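Local coordinates for protein EDTA monooxygenase (PDB 5DQP) that probably acts as a flavin-dependent monooxygenase in the breakdown of EDTA, using FMN supplied in reduced form by a partner flavin reductase, at residues E148-W161 with I185-L198. Sequence-based numbering, arbitrary orientation.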
loop_
_atom_site.group_PDB
_atom_site.type_symbol
_atom_site.label_atom_id
_atom_site.label_comp_id
_atom_site.label_asym_id
_atom_site.label_seq_id
_atom_site.Cartn_x
_atom_site.Cartn_y
_atom_site.Cartn_z
ATOM N N GLU A 148 -5.022 -21.995 11.831
ATOM C CA GLU A 148 -5.832 -22.674 10.829
ATOM C C GLU A 148 -6.390 -21.681 9.811
ATOM O O GLU A 148 -6.451 -21.966 8.609
ATOM C CB GLU A 148 -6.955 -23.453 11.517
ATOM C CG GLU A 148 -7.999 -23.983 10.562
ATOM C CD GLU A 148 -9.045 -24.843 11.257
ATOM O OE1 GLU A 148 -9.321 -25.957 10.764
ATOM O OE2 GLU A 148 -9.590 -24.407 12.293
ATOM N N ARG A 149 -6.816 -20.512 10.275
ATOM C CA ARG A 149 -7.236 -19.470 9.348
ATOM C C ARG A 149 -6.078 -19.037 8.463
ATOM O O ARG A 149 -6.241 -18.877 7.244
ATOM C CB ARG A 149 -7.793 -18.286 10.133
ATOM C CG ARG A 149 -8.240 -17.117 9.305
ATOM C CD ARG A 149 -8.940 -16.135 10.236
ATOM N NE ARG A 149 -9.366 -14.917 9.577
ATOM C CZ ARG A 149 -10.596 -14.731 9.113
ATOM N NH1 ARG A 149 -10.908 -13.585 8.536
ATOM N NH2 ARG A 149 -11.511 -15.690 9.234
ATOM N N ALA A 150 -4.896 -18.832 9.069
ATOM C CA ALA A 150 -3.736 -18.381 8.314
ATOM C C ALA A 150 -3.384 -19.372 7.221
ATOM O O ALA A 150 -2.990 -18.980 6.116
ATOM C CB ALA A 150 -2.532 -18.188 9.233
ATOM N N GLU A 151 -3.493 -20.663 7.531
ATOM C CA GLU A 151 -3.182 -21.692 6.564
ATOM C C GLU A 151 -4.131 -21.620 5.367
ATOM O O GLU A 151 -3.695 -21.711 4.218
ATOM C CB GLU A 151 -3.228 -23.050 7.251
ATOM C CG GLU A 151 -2.459 -24.149 6.549
ATOM C CD GLU A 151 -3.197 -24.688 5.331
ATOM O OE1 GLU A 151 -4.429 -24.913 5.428
ATOM O OE2 GLU A 151 -2.545 -24.878 4.275
ATOM N N GLU A 152 -5.425 -21.425 5.610
ATOM C CA GLU A 152 -6.362 -21.307 4.494
ATOM C C GLU A 152 -6.136 -20.014 3.711
ATOM O O GLU A 152 -6.201 -20.001 2.473
ATOM C CB GLU A 152 -7.802 -21.389 5.002
ATOM C CG GLU A 152 -8.807 -21.609 3.866
ATOM C CD GLU A 152 -10.269 -21.516 4.288
ATOM O OE1 GLU A 152 -11.098 -21.168 3.416
ATOM O OE2 GLU A 152 -10.590 -21.781 5.477
ATOM N N PHE A 153 -5.866 -18.922 4.424
ATOM C CA PHE A 153 -5.532 -17.648 3.797
ATOM C C PHE A 153 -4.353 -17.795 2.832
ATOM O O PHE A 153 -4.374 -17.261 1.721
ATOM C CB PHE A 153 -5.219 -16.627 4.904
ATOM C CG PHE A 153 -5.151 -15.206 4.441
ATOM C CD1 PHE A 153 -4.048 -14.730 3.740
ATOM C CD2 PHE A 153 -6.170 -14.329 4.734
ATOM C CE1 PHE A 153 -3.980 -13.414 3.340
ATOM C CE2 PHE A 153 -6.105 -13.026 4.317
ATOM C CZ PHE A 153 -5.021 -12.565 3.628
ATOM N N LEU A 154 -3.300 -18.490 3.259
ATOM C CA LEU A 154 -2.126 -18.653 2.412
ATOM C C LEU A 154 -2.435 -19.506 1.192
ATOM O O LEU A 154 -1.929 -19.226 0.098
ATOM C CB LEU A 154 -0.976 -19.256 3.216
ATOM C CG LEU A 154 -0.045 -18.244 3.898
ATOM C CD1 LEU A 154 0.619 -17.392 2.832
ATOM C CD2 LEU A 154 -0.806 -17.379 4.823
ATOM N N GLU A 155 -3.268 -20.547 1.349
ATOM C CA GLU A 155 -3.699 -21.318 0.184
ATOM C C GLU A 155 -4.473 -20.444 -0.801
ATOM O O GLU A 155 -4.279 -20.546 -2.018
ATOM C CB GLU A 155 -4.568 -22.501 0.601
ATOM C CG GLU A 155 -3.935 -23.500 1.533
ATOM C CD GLU A 155 -4.886 -24.655 1.858
ATOM O OE1 GLU A 155 -5.994 -24.706 1.275
ATOM O OE2 GLU A 155 -4.527 -25.511 2.695
ATOM N N VAL A 156 -5.393 -19.622 -0.299
ATOM C CA VAL A 156 -6.141 -18.751 -1.190
ATOM C C VAL A 156 -5.179 -17.837 -1.923
ATOM O O VAL A 156 -5.186 -17.758 -3.152
ATOM C CB VAL A 156 -7.197 -17.943 -0.417
ATOM C CG1 VAL A 156 -7.820 -16.926 -1.353
ATOM C CG2 VAL A 156 -8.259 -18.869 0.176
ATOM N N VAL A 157 -4.281 -17.190 -1.177
ATOM C CA VAL A 157 -3.399 -16.211 -1.793
ATOM C C VAL A 157 -2.517 -16.866 -2.857
ATOM O O VAL A 157 -2.394 -16.352 -3.971
ATOM C CB VAL A 157 -2.580 -15.490 -0.713
ATOM C CG1 VAL A 157 -1.465 -14.626 -1.348
ATOM C CG2 VAL A 157 -3.509 -14.664 0.119
ATOM N N HIS A 158 -1.880 -18.003 -2.539
ATOM C CA HIS A 158 -1.057 -18.656 -3.557
ATOM C C HIS A 158 -1.896 -19.057 -4.765
ATOM O O HIS A 158 -1.468 -18.891 -5.916
ATOM C CB HIS A 158 -0.321 -19.864 -2.975
ATOM C CG HIS A 158 0.998 -19.510 -2.359
ATOM N ND1 HIS A 158 2.120 -19.243 -3.113
ATOM C CD2 HIS A 158 1.362 -19.332 -1.067
ATOM C CE1 HIS A 158 3.125 -18.940 -2.312
ATOM N NE2 HIS A 158 2.690 -18.979 -1.065
ATOM N N GLY A 159 -3.109 -19.561 -4.521
ATOM C CA GLY A 159 -4.016 -19.851 -5.618
ATOM C C GLY A 159 -4.315 -18.634 -6.476
ATOM O O GLY A 159 -4.318 -18.721 -7.704
ATOM N N LEU A 160 -4.538 -17.478 -5.843
ATOM C CA LEU A 160 -4.789 -16.248 -6.597
ATOM C C LEU A 160 -3.575 -15.823 -7.406
ATOM O O LEU A 160 -3.700 -15.418 -8.569
ATOM C CB LEU A 160 -5.216 -15.123 -5.652
ATOM C CG LEU A 160 -6.630 -15.341 -5.123
ATOM C CD1 LEU A 160 -7.005 -14.325 -4.053
ATOM C CD2 LEU A 160 -7.625 -15.281 -6.297
ATOM N N TRP A 161 -2.394 -15.850 -6.795
ATOM C CA TRP A 161 -1.197 -15.481 -7.537
ATOM C C TRP A 161 -1.046 -16.307 -8.813
ATOM O O TRP A 161 -0.610 -15.786 -9.842
ATOM C CB TRP A 161 0.032 -15.615 -6.643
ATOM C CG TRP A 161 0.129 -14.495 -5.648
ATOM C CD1 TRP A 161 -0.456 -13.255 -5.733
ATOM C CD2 TRP A 161 0.813 -14.529 -4.395
ATOM N NE1 TRP A 161 -0.150 -12.504 -4.611
ATOM C CE2 TRP A 161 0.618 -13.270 -3.772
ATOM C CE3 TRP A 161 1.570 -15.501 -3.736
ATOM C CZ2 TRP A 161 1.169 -12.960 -2.536
ATOM C CZ3 TRP A 161 2.105 -15.196 -2.506
ATOM C CH2 TRP A 161 1.911 -13.930 -1.923
ATOM N N ILE A 185 -10.068 -19.880 -9.047
ATOM C CA ILE A 185 -9.741 -20.881 -8.035
ATOM C C ILE A 185 -10.988 -21.511 -7.429
ATOM O O ILE A 185 -10.910 -22.642 -6.934
ATOM C CB ILE A 185 -8.847 -20.317 -6.905
ATOM C CG1 ILE A 185 -9.589 -19.228 -6.124
ATOM C CG2 ILE A 185 -7.518 -19.830 -7.468
ATOM C CD1 ILE A 185 -8.809 -18.652 -4.922
ATOM N N ASN A 186 -12.126 -20.830 -7.459
ATOM C CA ASN A 186 -13.366 -21.344 -6.876
ATOM C C ASN A 186 -13.089 -21.995 -5.534
ATOM O O ASN A 186 -13.458 -23.136 -5.277
ATOM C CB ASN A 186 -14.079 -22.318 -7.819
ATOM C CG ASN A 186 -14.498 -21.664 -9.130
ATOM O OD1 ASN A 186 -14.776 -20.461 -9.179
ATOM N ND2 ASN A 186 -14.540 -22.449 -10.199
ATOM N N HIS A 187 -12.412 -21.248 -4.670
ATOM C CA HIS A 187 -12.115 -21.733 -3.335
ATOM C C HIS A 187 -13.334 -21.572 -2.440
ATOM O O HIS A 187 -14.010 -20.535 -2.454
ATOM C CB HIS A 187 -10.929 -20.975 -2.733
ATOM C CG HIS A 187 -10.706 -21.296 -1.292
ATOM N ND1 HIS A 187 -9.953 -22.372 -0.884
ATOM C CD2 HIS A 187 -11.201 -20.731 -0.166
ATOM C CE1 HIS A 187 -9.967 -22.441 0.434
ATOM N NE2 HIS A 187 -10.715 -21.456 0.896
ATOM N N GLU A 188 -13.623 -22.610 -1.664
ATOM C CA GLU A 188 -14.613 -22.515 -0.597
ATOM C C GLU A 188 -14.114 -23.363 0.561
ATOM O O GLU A 188 -14.072 -24.591 0.458
ATOM C CB GLU A 188 -16.000 -22.969 -1.051
ATOM C CG GLU A 188 -17.038 -22.824 0.063
ATOM C CD GLU A 188 -18.470 -22.687 -0.444
ATOM O OE1 GLU A 188 -18.720 -22.960 -1.644
ATOM O OE2 GLU A 188 -19.348 -22.304 0.368
ATOM N N GLY A 189 -13.719 -22.712 1.650
ATOM C CA GLY A 189 -13.215 -23.433 2.796
ATOM C C GLY A 189 -13.937 -23.061 4.076
ATOM O O GLY A 189 -14.989 -22.424 4.040
ATOM N N LYS A 190 -13.381 -23.436 5.221
ATOM C CA LYS A 190 -14.042 -23.095 6.469
ATOM C C LYS A 190 -14.102 -21.589 6.673
ATOM O O LYS A 190 -15.065 -21.079 7.252
ATOM C CB LYS A 190 -13.335 -23.754 7.663
ATOM C CG LYS A 190 -14.065 -23.489 8.992
ATOM C CD LYS A 190 -13.199 -23.710 10.239
ATOM C CE LYS A 190 -12.997 -25.175 10.561
ATOM N NZ LYS A 190 -12.916 -25.404 12.044
ATOM N N TYR A 191 -13.083 -20.855 6.229
ATOM C CA TYR A 191 -13.009 -19.437 6.542
ATOM C C TYR A 191 -13.266 -18.524 5.359
ATOM O O TYR A 191 -13.683 -17.387 5.571
ATOM C CB TYR A 191 -11.633 -19.082 7.139
ATOM C CG TYR A 191 -11.394 -19.660 8.519
ATOM C CD1 TYR A 191 -11.830 -18.992 9.663
ATOM C CD2 TYR A 191 -10.738 -20.874 8.675
ATOM C CE1 TYR A 191 -11.617 -19.519 10.933
ATOM C CE2 TYR A 191 -10.519 -21.405 9.918
ATOM C CZ TYR A 191 -10.962 -20.729 11.045
ATOM O OH TYR A 191 -10.728 -21.271 12.278
ATOM N N PHE A 192 -12.998 -18.965 4.129
ATOM C CA PHE A 192 -12.991 -18.058 2.992
ATOM C C PHE A 192 -13.726 -18.698 1.828
ATOM O O PHE A 192 -13.696 -19.913 1.636
ATOM C CB PHE A 192 -11.557 -17.678 2.570
ATOM C CG PHE A 192 -10.755 -17.046 3.676
ATOM C CD1 PHE A 192 -11.049 -15.759 4.122
ATOM C CD2 PHE A 192 -9.714 -17.737 4.282
ATOM C CE1 PHE A 192 -10.328 -15.185 5.156
ATOM C CE2 PHE A 192 -8.975 -17.159 5.333
ATOM C CZ PHE A 192 -9.275 -15.895 5.760
ATOM N N LYS A 193 -14.406 -17.848 1.064
ATOM C CA LYS A 193 -15.014 -18.197 -0.211
ATOM C C LYS A 193 -14.534 -17.156 -1.212
ATOM O O LYS A 193 -14.827 -15.968 -1.057
ATOM C CB LYS A 193 -16.544 -18.203 -0.106
ATOM C CG LYS A 193 -17.238 -18.784 -1.314
ATOM C CD LYS A 193 -18.746 -18.574 -1.273
ATOM C CE LYS A 193 -19.409 -19.097 -2.552
ATOM N NZ LYS A 193 -20.870 -18.779 -2.600
ATOM N N VAL A 194 -13.779 -17.589 -2.222
ATOM C CA VAL A 194 -13.131 -16.664 -3.148
ATOM C C VAL A 194 -13.091 -17.285 -4.538
ATOM O O VAL A 194 -12.460 -18.322 -4.734
ATOM C CB VAL A 194 -11.703 -16.328 -2.682
ATOM C CG1 VAL A 194 -10.980 -15.521 -3.743
ATOM C CG2 VAL A 194 -11.706 -15.622 -1.304
ATOM N N ALA A 195 -13.733 -16.646 -5.522
ATOM C CA ALA A 195 -13.780 -17.221 -6.859
ATOM C C ALA A 195 -12.479 -16.999 -7.627
ATOM O O ALA A 195 -11.958 -17.934 -8.244
ATOM C CB ALA A 195 -14.968 -16.654 -7.643
ATOM N N GLY A 196 -11.926 -15.780 -7.591
ATOM C CA GLY A 196 -10.832 -15.436 -8.482
ATOM C C GLY A 196 -11.370 -15.438 -9.915
ATOM O O GLY A 196 -12.566 -15.607 -10.095
ATOM N N PRO A 197 -10.510 -15.247 -10.935
ATOM C CA PRO A 197 -9.059 -15.016 -10.884
ATOM C C PRO A 197 -8.664 -13.658 -10.290
ATOM O O PRO A 197 -9.487 -12.737 -10.181
ATOM C CB PRO A 197 -8.639 -15.091 -12.358
ATOM C CG PRO A 197 -9.871 -14.712 -13.123
ATOM C CD PRO A 197 -11.017 -15.243 -12.326
ATOM N N LEU A 198 -7.394 -13.572 -9.890
ATOM C CA LEU A 198 -6.770 -12.310 -9.540
ATOM C C LEU A 198 -6.572 -11.470 -10.791
ATOM O O LEU A 198 -6.296 -11.998 -11.866
ATOM C CB LEU A 198 -5.422 -12.560 -8.883
ATOM C CG LEU A 198 -4.734 -11.460 -8.092
ATOM C CD1 LEU A 198 -5.589 -11.115 -6.886
ATOM C CD2 LEU A 198 -3.338 -11.956 -7.662
#
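Leu-160 and Val-156 form the apolar centre, facing Ile-185, just before the hairpin, and Val-194 on its second strand. Leu-160 CD2 meets Ile-185 CD1 at 3.8 Å, while its CD1 reaches Val-194; beyond it, Leu-198 CD2 touches Trp-161 CD1 at the ring edge. Val-156 CG1, anti to the backbone N (chi1 173°), goes to Ile-185 and Val-194, leaving CG2 over one face of the His-187 imidazole, 3.6 Å from the ring centroid. One turn back toward the helix start, Phe-153 makes an offset edge-to-face pair with Phe-192, planes 79° apart. Phe-192 CZ also lies over the Arg-149 guanidinium, and Arg-149 CB over the centre of the Tyr-191 ring in a CH-pi contact.

Glu-152, extended and buried, reaches into the turn of the hairpin. Its OE1 accepts a nearly straight bond from His-187 NE2 (2.6 Å), on the anti side, and a second from Phe-192 N (3.0 Å), from above the carboxylate plane; OE2 takes Tyr-191 N on the syn side at 2.8 Å. A glutamine here is likely to leave either Tyr-191 N or the His-187 and Phe-192 N-H groups facing an amide donor. At the outer edge, Lys-190 NZ forms a weakly hydrogen-bonded salt bridge to Glu-148 OE2 (3.5 Å). One carboxylate thus ties the 187-194 hairpin to helix 143-161 on the outside of the TIM barrel, and its negative charge would tend to stabilise a protonated His-187.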